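Local coordinates for Non-structural protein 5 (Modoc virus, PDB 2WA2) that probably transfers methyl groups from S-adenosylmethionine to the viral RNA cap, at guanine N7 and ribose 2'-O, through its methyltransferase domain, at residues G84-L89 with T151-I156; L89-G94 with E120-V125; V109-L114 with I133-K138. The protein carries 4 engineered substitutions. All blocks are in the same frame, centred on the assembly; numbering follows the deposited sequence.

Interaction 1: G84-L89 with T151-I156; sequences GTVVDL and TVLCDI. Engineered in segment 84-89: T85 (natural residue Ser). With SAM (S-adenosylmethionine), chain C.
V87 O accepts L153 N at 2.9 Å across two parallel strands, 86-89 and 151-154, at the heart of the Rossmann-like sheet of an FtsJ-type methyltransferase. V87 N bonds to the same strand, to T151 O at 3.0 Å, and L89 N to L153 O at 2.9 Å, nearly straight (169° at the hydrogen). Side chains pack tightly on both faces. V86 CG1, anti to the backbone N (chi1 179°), meets L153 CD1 at 3.7 Å, while V86 CG2 runs alongside T151 CB; W96 of helix 95-101 touches L153 and D88, whose OD2 bonds to S97. On the reverse face V87 CG2 nests against V152 CG2 at 3.8 Å, and L89 CB lies 4.0 Å from C154 SG, with I177 and W180 of helix 163-183 over them. Both ends are looser. The engineered T85 accepts T151 N through its O in a longer bond of 3.2 Å, and its hydroxyl bonds to E108. At the other end D155 N reaches L89 O only weakly, and I156 packs on SAM, CG1 towards O4' and CD1 on the adenine. Y230 OH, bonded to OD1, positions the D155 carboxylate, whose OD2 accepts the SAM amino N at 2.8 Å.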
loop_
_atom_site.group_PDB
_atom_site.type_symbol
_atom_site.label_atom_id
_atom_site.label_comp_id
_atom_site.label_asym_id
_atom_site.label_seq_id
_atom_site.Cartn_x
_atom_site.Cartn_y
_atom_site.Cartn_z
ATOM N N GLY A 84 -0.096 -13.947 13.665
ATOM C CA GLY A 84 0.366 -13.460 14.970
ATOM C C GLY A 84 -0.131 -12.058 15.261
ATOM O O GLY A 84 -1.310 -11.775 15.077
ATOM N N THR A 85 0.783 -11.218 15.753
ATOM C CA THR A 85 0.563 -9.797 15.987
ATOM C C THR A 85 0.705 -9.015 14.651
ATOM O O THR A 85 1.799 -8.903 14.075
ATOM C CB THR A 85 1.525 -9.265 17.048
ATOM O OG1 THR A 85 1.328 -10.016 18.260
ATOM C CG2 THR A 85 1.290 -7.727 17.319
ATOM N N VAL A 86 -0.425 -8.494 14.191
ATOM C CA VAL A 86 -0.474 -7.713 12.966
ATOM C C VAL A 86 -0.556 -6.248 13.363
ATOM O O VAL A 86 -1.398 -5.868 14.203
ATOM C CB VAL A 86 -1.714 -8.081 12.108
ATOM C CG1 VAL A 86 -1.784 -7.218 10.808
ATOM C CG2 VAL A 86 -1.705 -9.555 11.723
ATOM N N VAL A 87 0.324 -5.436 12.792
ATOM C CA VAL A 87 0.154 -3.980 12.886
ATOM C C VAL A 87 -0.444 -3.451 11.593
ATOM O O VAL A 87 -0.120 -3.927 10.498
ATOM C CB VAL A 87 1.440 -3.186 13.283
ATOM C CG1 VAL A 87 1.769 -3.403 14.741
ATOM C CG2 VAL A 87 2.640 -3.492 12.386
ATOM N N ASP A 88 -1.373 -2.514 11.735
ATOM C CA ASP A 88 -1.975 -1.885 10.582
ATOM C C ASP A 88 -1.708 -0.393 10.721
ATOM O O ASP A 88 -2.381 0.314 11.480
ATOM C CB ASP A 88 -3.464 -2.227 10.487
ATOM C CG ASP A 88 -4.124 -1.664 9.224
ATOM O OD1 ASP A 88 -3.396 -1.161 8.342
ATOM O OD2 ASP A 88 -5.368 -1.671 9.142
ATOM N N LEU A 89 -0.666 0.061 10.035
ATOM C CA LEU A 89 -0.251 1.452 10.067
ATOM C C LEU A 89 -0.995 2.281 9.034
ATOM O O LEU A 89 -0.992 1.957 7.834
ATOM C CB LEU A 89 1.268 1.562 9.891
ATOM C CG LEU A 89 2.049 0.707 10.911
ATOM C CD1 LEU A 89 3.490 0.609 10.517
ATOM C CD2 LEU A 89 1.912 1.226 12.379
ATOM N N THR A 151 3.518 -9.397 11.477
ATOM C CA THR A 151 3.063 -8.930 10.170
ATOM C C THR A 151 2.950 -7.404 10.225
ATOM O O THR A 151 2.300 -6.861 11.114
ATOM C CB THR A 151 1.668 -9.466 9.813
ATOM O OG1 THR A 151 1.578 -10.874 10.079
ATOM C CG2 THR A 151 1.346 -9.178 8.371
ATOM N N VAL A 152 3.590 -6.727 9.277
ATOM C CA VAL A 152 3.502 -5.260 9.210
ATOM C C VAL A 152 2.717 -4.844 7.970
ATOM O O VAL A 152 3.153 -5.091 6.844
ATOM C CB VAL A 152 4.889 -4.636 9.220
ATOM C CG1 VAL A 152 4.806 -3.109 8.993
ATOM C CG2 VAL A 152 5.621 -5.015 10.495
ATOM N N LEU A 153 1.561 -4.224 8.186
ATOM C CA LEU A 153 0.707 -3.729 7.095
ATOM C C LEU A 153 0.767 -2.224 7.086
ATOM O O LEU A 153 0.749 -1.601 8.137
ATOM C CB LEU A 153 -0.769 -4.150 7.286
ATOM C CG LEU A 153 -1.052 -5.657 7.365
ATOM C CD1 LEU A 153 -2.559 -5.898 7.465
ATOM C CD2 LEU A 153 -0.442 -6.428 6.164
ATOM N N CYS A 154 0.793 -1.618 5.897
ATOM C CA CYS A 154 0.738 -0.158 5.855
ATOM C C CYS A 154 0.132 0.271 4.540
ATOM O O CYS A 154 0.613 -0.131 3.482
ATOM C CB CYS A 154 2.134 0.426 5.982
ATOM S SG CYS A 154 2.213 2.247 6.016
ATOM N N ASP A 155 -0.931 1.052 4.612
ATOM C CA ASP A 155 -1.632 1.450 3.395
ATOM C C ASP A 155 -1.704 2.982 3.325
ATOM O O ASP A 155 -2.716 3.555 2.930
ATOM C CB ASP A 155 -3.013 0.785 3.370
ATOM C CG ASP A 155 -3.684 0.799 1.987
ATOM O OD1 ASP A 155 -2.997 0.832 0.949
ATOM O OD2 ASP A 155 -4.921 0.736 1.944
ATOM N N ILE A 156 -0.610 3.635 3.700
ATOM C CA ILE A 156 -0.527 5.097 3.639
ATOM C C ILE A 156 -0.092 5.573 2.240
ATOM O O ILE A 156 0.819 5.007 1.641
ATOM C CB ILE A 156 0.454 5.630 4.714
ATOM C CG1 ILE A 156 -0.081 5.325 6.118
ATOM C CG2 ILE A 156 0.716 7.128 4.565
ATOM C CD1 ILE A 156 0.882 5.724 7.175
HETATM N N SAM C . -6.187 0.262 4.423
HETATM C CA SAM C . -7.246 1.311 4.603
HETATM C C SAM C . -8.633 0.663 4.659
HETATM O O SAM C . -8.763 -0.513 4.299
HETATM O OXT SAM C . -9.651 1.273 5.036
HETATM C CB SAM C . -7.193 2.321 3.458
HETATM C CG SAM C . -5.971 3.229 3.496
HETATM S SD SAM C . -6.346 4.610 4.590
HETATM C CE SAM C . -7.139 5.716 3.378
HETATM C "C5'" SAM C . -4.764 5.471 4.705
HETATM C "C4'" SAM C . -4.809 6.257 6.016
HETATM O "O4'" SAM C . -3.526 6.577 6.487
HETATM C "C3'" SAM C . -5.536 7.589 5.850
HETATM O "O3'" SAM C . -6.779 7.467 6.497
HETATM C "C2'" SAM C . -4.669 8.617 6.553
HETATM O "O2'" SAM C . -5.449 9.370 7.449
HETATM C "C1'" SAM C . -3.665 7.730 7.294
HETATM N N9 SAM C . -2.377 8.380 7.510
HETATM C C8 SAM C . -1.676 9.142 6.604
HETATM N N7 SAM C . -0.534 9.545 7.172
HETATM C C5 SAM C . -0.520 9.050 8.440
HETATM C C6 SAM C . 0.410 9.155 9.477
HETATM N N6 SAM C . 1.521 9.857 9.351
HETATM N N1 SAM C . 0.152 8.497 10.664
HETATM C C2 SAM C . -0.999 7.775 10.839
HETATM N N3 SAM C . -1.933 7.659 9.829
HETATM C C4 SAM C . -1.671 8.311 8.654
#

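Interaction 2: L89-G94 with E120-V125; sequences LGCGRG and EKPRLV. With SAM (S-adenosylmethionine), chain C.
R93 and E120 form the charged part of this contact, a salt bridge in which R93 NE bonds to E120 OE1 at 2.6 Å. The acceptor lies near the guanidinium plane, yet the bond strikes OE1 from above the carboxylate plane, the two planes being 54° apart; R93 NH2 adds a weak bond to the same oxygen. An extended R93 chain meets an E120 chain bent at chi2 (-57°), which brings OE1 to the edge of the guanidinium. Among backbone bonds, R123 N reaches R93 O at 2.9 Å, almost straight at 174°, and R93 CA makes a CH...O contact with K121 O at 3.5 Å. The P122 ring carbons lie against the carbonyl oxygen of G92, and the one apolar touch is P122 CG, 4.2 Å from C91 SG. The glycine-rich loop characteristic of SAM-dependent methyltransferases, which includes a type II' turn from C91 to G94, lines the cofactor: G92 CA approaches SAM O3' to 3.4 Å, and G90 CA lies 3.4 Å from SAM O4'. From the other segment, E120 CB comes near O3'. The loop links strand 86-89 to helix 95-101, where G94 is the N-cap residue, while C91 and P122 pack on F135 of strand 133-136.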
loop_
_atom_site.group_PDB
_atom_site.type_symbol
_atom_site.label_atom_id
_atom_site.label_comp_id
_atom_site.label_asym_id
_atom_site.label_seq_id
_atom_site.Cartn_x
_atom_site.Cartn_y
_atom_site.Cartn_z
ATOM N N LEU A 89 -0.666 0.061 10.035
ATOM C CA LEU A 89 -0.251 1.452 10.067
ATOM C C LEU A 89 -0.995 2.281 9.034
ATOM O O LEU A 89 -0.992 1.957 7.834
ATOM C CB LEU A 89 1.268 1.562 9.891
ATOM C CG LEU A 89 2.049 0.707 10.911
ATOM C CD1 LEU A 89 3.490 0.609 10.517
ATOM C CD2 LEU A 89 1.912 1.226 12.379
ATOM N N GLY A 90 -1.659 3.342 9.495
ATOM C CA GLY A 90 -2.497 4.143 8.600
ATOM C C GLY A 90 -3.776 3.384 8.297
ATOM O O GLY A 90 -4.094 3.124 7.150
ATOM N N CYS A 91 -4.493 2.989 9.341
ATOM C CA CYS A 91 -5.622 2.086 9.150
ATOM C C CYS A 91 -6.859 2.775 8.572
ATOM O O CYS A 91 -7.749 2.105 8.003
ATOM C CB CYS A 91 -5.929 1.329 10.465
ATOM S SG CYS A 91 -6.747 2.335 11.733
ATOM N N GLY A 92 -6.929 4.102 8.694
ATOM C CA GLY A 92 -8.125 4.827 8.263
ATOM C C GLY A 92 -9.380 4.201 8.844
ATOM O O GLY A 92 -9.449 3.934 10.064
ATOM N N ARG A 93 -10.358 3.919 7.979
ATOM C CA ARG A 93 -11.619 3.283 8.415
ATOM C C ARG A 93 -11.381 1.894 9.002
ATOM O O ARG A 93 -12.161 1.411 9.806
ATOM C CB ARG A 93 -12.637 3.222 7.283
ATOM C CG ARG A 93 -13.008 4.592 6.770
ATOM C CD ARG A 93 -14.100 4.575 5.677
ATOM N NE ARG A 93 -14.221 5.892 5.038
ATOM C CZ ARG A 93 -15.102 6.194 4.084
ATOM N NH1 ARG A 93 -15.958 5.276 3.642
ATOM N NH2 ARG A 93 -15.126 7.417 3.561
ATOM N N GLY A 94 -10.295 1.244 8.607
ATOM C CA GLY A 94 -9.947 -0.025 9.235
ATOM C C GLY A 94 -10.311 -1.307 8.484
ATOM O O GLY A 94 -10.355 -2.373 9.100
ATOM N N GLU A 120 -9.756 9.923 7.691
ATOM C CA GLU A 120 -10.654 8.835 8.059
ATOM C C GLU A 120 -10.397 8.338 9.475
ATOM O O GLU A 120 -9.252 8.132 9.859
ATOM C CB GLU A 120 -10.509 7.651 7.089
ATOM C CG GLU A 120 -10.800 7.964 5.631
ATOM C CD GLU A 120 -12.191 8.531 5.430
ATOM O OE1 GLU A 120 -13.134 8.038 6.096
ATOM O OE2 GLU A 120 -12.339 9.474 4.611
ATOM N N LYS A 121 -11.477 8.141 10.223
ATOM C CA LYS A 121 -11.432 7.550 11.562
ATOM C C LYS A 121 -11.904 6.103 11.460
ATOM O O LYS A 121 -12.707 5.780 10.588
ATOM C CB LYS A 121 -12.345 8.317 12.527
ATOM C CG LYS A 121 -11.893 9.719 12.847
ATOM C CD LYS A 121 -12.993 10.529 13.514
ATOM C CE LYS A 121 -12.670 12.007 13.427
ATOM N NZ LYS A 121 -12.243 12.430 12.039
ATOM N N PRO A 122 -11.412 5.222 12.351
ATOM C CA PRO A 122 -11.865 3.836 12.301
ATOM C C PRO A 122 -13.380 3.734 12.405
ATOM O O PRO A 122 -14.012 4.516 13.126
ATOM C CB PRO A 122 -11.155 3.184 13.495
ATOM C CG PRO A 122 -9.989 4.021 13.731
ATOM C CD PRO A 122 -10.405 5.423 13.401
ATOM N N ARG A 123 -13.936 2.812 11.625
ATOM C CA ARG A 123 -15.367 2.539 11.572
ATOM C C ARG A 123 -15.574 1.210 12.290
ATOM O O ARG A 123 -15.257 0.146 11.732
ATOM C CB ARG A 123 -15.811 2.420 10.102
ATOM C CG ARG A 123 -17.316 2.402 9.849
ATOM C CD ARG A 123 -17.800 3.744 9.255
ATOM N NE ARG A 123 -19.268 3.817 9.169
ATOM C CZ ARG A 123 -19.977 4.934 8.987
ATOM N NH1 ARG A 123 -19.375 6.113 8.860
ATOM N NH2 ARG A 123 -21.303 4.873 8.930
ATOM N N LEU A 124 -16.082 1.266 13.525
ATOM C CA LEU A 124 -16.337 0.048 14.313
ATOM C C LEU A 124 -17.529 -0.757 13.786
ATOM O O LEU A 124 -18.625 -0.214 13.576
ATOM C CB LEU A 124 -16.525 0.377 15.799
ATOM C CG LEU A 124 -15.434 1.187 16.526
ATOM C CD1 LEU A 124 -15.616 1.112 18.029
ATOM C CD2 LEU A 124 -14.015 0.755 16.146
ATOM N N VAL A 125 -17.296 -2.041 13.534
ATOM C CA VAL A 125 -18.375 -2.962 13.160
ATOM C C VAL A 125 -18.286 -4.268 13.934
ATOM O O VAL A 125 -17.257 -4.576 14.553
ATOM C CB VAL A 125 -18.457 -3.266 11.619
ATOM C CG1 VAL A 125 -19.023 -2.069 10.841
ATOM C CG2 VAL A 125 -17.120 -3.723 11.061
HETATM N N SAM C . -6.187 0.262 4.423
HETATM C CA SAM C . -7.246 1.311 4.603
HETATM C C SAM C . -8.633 0.663 4.659
HETATM O O SAM C . -8.763 -0.513 4.299
HETATM O OXT SAM C . -9.651 1.273 5.036
HETATM C CB SAM C . -7.193 2.321 3.458
HETATM C CG SAM C . -5.971 3.229 3.496
HETATM S SD SAM C . -6.346 4.610 4.590
HETATM C CE SAM C . -7.139 5.716 3.378
HETATM C "C5'" SAM C . -4.764 5.471 4.705
HETATM C "C4'" SAM C . -4.809 6.257 6.016
HETATM O "O4'" SAM C . -3.526 6.577 6.487
HETATM C "C3'" SAM C . -5.536 7.589 5.850
HETATM O "O3'" SAM C . -6.779 7.467 6.497
HETATM C "C2'" SAM C . -4.669 8.617 6.553
HETATM O "O2'" SAM C . -5.449 9.370 7.449
HETATM C "C1'" SAM C . -3.665 7.730 7.294
HETATM N N9 SAM C . -2.377 8.380 7.510
HETATM C C8 SAM C . -1.676 9.142 6.604
HETATM N N7 SAM C . -0.534 9.545 7.172
HETATM C C5 SAM C . -0.520 9.050 8.440
HETATM C C6 SAM C . 0.410 9.155 9.477
HETATM N N6 SAM C . 1.521 9.857 9.351
HETATM N N1 SAM C . 0.152 8.497 10.664
HETATM C C2 SAM C . -0.999 7.775 10.839
HETATM N N3 SAM C . -1.933 7.659 9.829
HETATM C C4 SAM C . -1.671 8.311 8.654
#

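Interaction 3: V109-L114 with I133-K138; sequences VKAYTL and ITFKSK. With SAM (S-adenosylmethionine), chain C.
V109 O is gripped from several directions: T134 N bonds to it at 2.8 Å, nearly in line with the C=O, and I133 CA-H touches it. A water donates to V109 O at 3.3 Å and also bonds to T134 OG1. The parallel pairing of strands 109-112 and 133-136 continues with A111 N to T134 O, K136 N to A111 O (2.8 Å) and T113 N to K136 O (3.1 Å). Past the strands K138 N still reaches L114 O at 2.9 Å, but bent (131° at the hydrogen) and from above the carbonyl plane. On one face A111 CB meets F135 CD1 at 3.5 Å, and I133 CG2, anti to the backbone N, sits over the rim of one face of the F135 ring. Helix 95-101 covers this side, with S97 against V109 and A111, and Y98 against I133 and F135. On the other face the Y112 and K136 side chains lie obliquely, Y112 CD1 3.8 Å from K136 CB. T113 OG1 lies beside the ribose C1' of SAM and L114 CG beside its adenine ring, with L114 N only 3.1 Å from SAM N3. Strand 106-112 thus leads into the adenosine site; parallel strands whose carboxyl ends carry the cofactor are the hallmark of the Rossmann-like methyltransferase fold.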
loop_
_atom_site.group_PDB
_atom_site.type_symbol
_atom_site.label_atom_id
_atom_site.label_comp_id
_atom_site.label_asym_id
_atom_site.label_seq_id
_atom_site.Cartn_x
_atom_site.Cartn_y
_atom_site.Cartn_z
ATOM N N VAL A 109 -4.732 -7.610 16.283
ATOM C CA VAL A 109 -4.462 -6.541 15.334
ATOM C C VAL A 109 -4.370 -5.217 16.086
ATOM O O VAL A 109 -5.281 -4.846 16.811
ATOM C CB VAL A 109 -5.539 -6.465 14.233
ATOM C CG1 VAL A 109 -5.183 -5.374 13.215
ATOM C CG2 VAL A 109 -5.673 -7.788 13.521
ATOM N N LYS A 110 -3.238 -4.560 15.950
ATOM C CA LYS A 110 -3.009 -3.273 16.516
ATOM C C LYS A 110 -2.994 -2.275 15.341
ATOM O O LYS A 110 -2.063 -2.264 14.499
ATOM C CB LYS A 110 -1.689 -3.294 17.278
ATOM C CG LYS A 110 -1.676 -4.320 18.438
ATOM C CD LYS A 110 -0.396 -4.132 19.238
ATOM C CE LYS A 110 -0.284 -5.074 20.427
ATOM N NZ LYS A 110 1.061 -4.852 21.115
ATOM N N ALA A 111 -4.042 -1.459 15.301
ATOM C CA ALA A 111 -4.356 -0.553 14.194
ATOM C C ALA A 111 -4.187 0.926 14.611
ATOM O O ALA A 111 -4.601 1.327 15.706
ATOM C CB ALA A 111 -5.787 -0.827 13.719
ATOM N N TYR A 112 -3.547 1.712 13.754
ATOM C CA TYR A 112 -3.165 3.093 14.077
ATOM C C TYR A 112 -3.472 4.030 12.923
ATOM O O TYR A 112 -3.187 3.705 11.765
ATOM C CB TYR A 112 -1.660 3.158 14.428
ATOM C CG TYR A 112 -1.296 2.280 15.593
ATOM C CD1 TYR A 112 -1.401 2.755 16.905
ATOM C CD2 TYR A 112 -0.884 0.953 15.393
ATOM C CE1 TYR A 112 -1.085 1.927 17.993
ATOM C CE2 TYR A 112 -0.554 0.112 16.484
ATOM C CZ TYR A 112 -0.666 0.611 17.763
ATOM O OH TYR A 112 -0.354 -0.189 18.845
ATOM N N THR A 113 -4.043 5.200 13.226
ATOM C CA THR A 113 -4.275 6.178 12.170
ATOM C C THR A 113 -4.361 7.598 12.740
ATOM O O THR A 113 -4.601 7.782 13.944
ATOM C CB THR A 113 -5.526 5.786 11.326
ATOM O OG1 THR A 113 -5.428 6.351 10.009
ATOM C CG2 THR A 113 -6.836 6.155 12.028
ATOM N N LEU A 114 -4.115 8.584 11.890
ATOM C CA LEU A 114 -4.146 9.985 12.293
ATOM C C LEU A 114 -5.533 10.377 12.816
ATOM O O LEU A 114 -5.654 10.853 13.934
ATOM C CB LEU A 114 -3.801 10.871 11.119
ATOM C CG LEU A 114 -2.386 11.368 10.895
ATOM C CD1 LEU A 114 -2.511 12.424 9.819
ATOM C CD2 LEU A 114 -1.760 11.972 12.163
ATOM N N ILE A 133 -9.079 -6.723 17.430
ATOM C CA ILE A 133 -8.506 -5.424 17.015
ATOM C C ILE A 133 -8.535 -4.399 18.137
ATOM O O ILE A 133 -9.538 -4.299 18.865
ATOM C CB ILE A 133 -9.225 -4.815 15.768
ATOM C CG1 ILE A 133 -9.374 -5.860 14.668
ATOM C CG2 ILE A 133 -8.428 -3.603 15.209
ATOM C CD1 ILE A 133 -10.543 -5.608 13.731
ATOM N N THR A 134 -7.421 -3.680 18.274
ATOM C CA THR A 134 -7.334 -2.441 19.030
ATOM C C THR A 134 -7.075 -1.298 18.058
ATOM O O THR A 134 -6.002 -1.236 17.432
ATOM C CB THR A 134 -6.193 -2.472 20.063
ATOM O OG1 THR A 134 -6.406 -3.569 20.953
ATOM C CG2 THR A 134 -6.152 -1.160 20.847
ATOM N N PHE A 135 -8.061 -0.407 17.926
ATOM C CA PHE A 135 -7.901 0.782 17.088
ATOM C C PHE A 135 -7.388 1.916 17.942
ATOM O O PHE A 135 -7.911 2.160 19.050
ATOM C CB PHE A 135 -9.215 1.192 16.440
ATOM C CG PHE A 135 -9.626 0.314 15.306
ATOM C CD1 PHE A 135 -8.991 0.408 14.080
ATOM C CD2 PHE A 135 -10.687 -0.566 15.442
ATOM C CE1 PHE A 135 -9.392 -0.412 12.998
ATOM C CE2 PHE A 135 -11.087 -1.370 14.395
ATOM C CZ PHE A 135 -10.434 -1.288 13.160
ATOM N N LYS A 136 -6.353 2.580 17.445
ATOM C CA LYS A 136 -5.903 3.814 18.040
ATOM C C LYS A 136 -5.826 4.965 17.027
ATOM O O LYS A 136 -4.962 4.978 16.152
ATOM C CB LYS A 136 -4.590 3.623 18.801
ATOM C CG LYS A 136 -4.387 4.728 19.874
ATOM C CD LYS A 136 -4.211 4.144 21.294
ATOM C CE LYS A 136 -2.752 3.678 21.575
ATOM N NZ LYS A 136 -1.648 4.725 21.438
ATOM N N SER A 137 -6.741 5.921 17.147
ATOM C CA SER A 137 -6.666 7.153 16.369
ATOM C C SER A 137 -5.774 8.168 17.074
ATOM O O SER A 137 -5.272 7.918 18.188
ATOM C CB SER A 137 -8.061 7.742 16.091
ATOM O OG SER A 137 -8.852 6.772 15.428
ATOM N N LYS A 138 -5.563 9.295 16.416
ATOM C CA LYS A 138 -4.745 10.379 16.922
ATOM C C LYS A 138 -3.311 9.931 17.197
ATOM O O LYS A 138 -2.741 10.207 18.263
ATOM C CB LYS A 138 -5.395 11.004 18.181
ATOM C CG LYS A 138 -6.886 11.180 18.045
ATOM C CD LYS A 138 -7.239 12.251 17.084
ATOM C CE LYS A 138 -8.771 12.490 17.124
ATOM N NZ LYS A 138 -9.131 13.400 16.005
HETATM N N SAM C . -6.187 0.262 4.423
HETATM C CA SAM C . -7.246 1.311 4.603
HETATM C C SAM C . -8.633 0.663 4.659
HETATM O O SAM C . -8.763 -0.513 4.299
HETATM O OXT SAM C . -9.651 1.273 5.036
HETATM C CB SAM C . -7.193 2.321 3.458
HETATM C CG SAM C . -5.971 3.229 3.496
HETATM S SD SAM C . -6.346 4.610 4.590
HETATM C CE SAM C . -7.139 5.716 3.378
HETATM C "C5'" SAM C . -4.764 5.471 4.705
HETATM C "C4'" SAM C . -4.809 6.257 6.016
HETATM O "O4'" SAM C . -3.526 6.577 6.487
HETATM C "C3'" SAM C . -5.536 7.589 5.850
HETATM O "O3'" SAM C . -6.779 7.467 6.497
HETATM C "C2'" SAM C . -4.669 8.617 6.553
HETATM O "O2'" SAM C . -5.449 9.370 7.449
HETATM C "C1'" SAM C . -3.665 7.730 7.294
HETATM N N9 SAM C . -2.377 8.380 7.510
HETATM C C8 SAM C . -1.676 9.142 6.604
HETATM N N7 SAM C . -0.534 9.545 7.172
HETATM C C5 SAM C . -0.520 9.050 8.440
HETATM C C6 SAM C . 0.410 9.155 9.477
HETATM N N6 SAM C . 1.521 9.857 9.351
HETATM N N1 SAM C . 0.152 8.497 10.664
HETATM C C2 SAM C . -0.999 7.775 10.839
HETATM N N3 SAM C . -1.933 7.659 9.829
HETATM C C4 SAM C . -1.671 8.311 8.654
HETATM O O HOH W 1 -5.572 -6.000 19.884
#

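How the interactions relate
All three contacts belong to one Rossmann-like unit and touch the same SAM. Interactions 1 and 3 lie in one sheet, their centres about 10 Å apart, across which the strands run 133-136, 106-112, 86-89, 151-154; K110 N and O, pairing with V86 O and D88 N, join the two. Interaction 2, centred about 7 Å from interaction 3 and 13 Å from interaction 1, lies in the loops beyond the strand ends. It begins at L89, shared with interaction 1, and C91 N probably bonds to Y112 O of interaction 3. Along the chain, interactions 2 and 3 alternate their segments inside the loop closed by interaction 1, so distant stretches converge on one cofactor pocket.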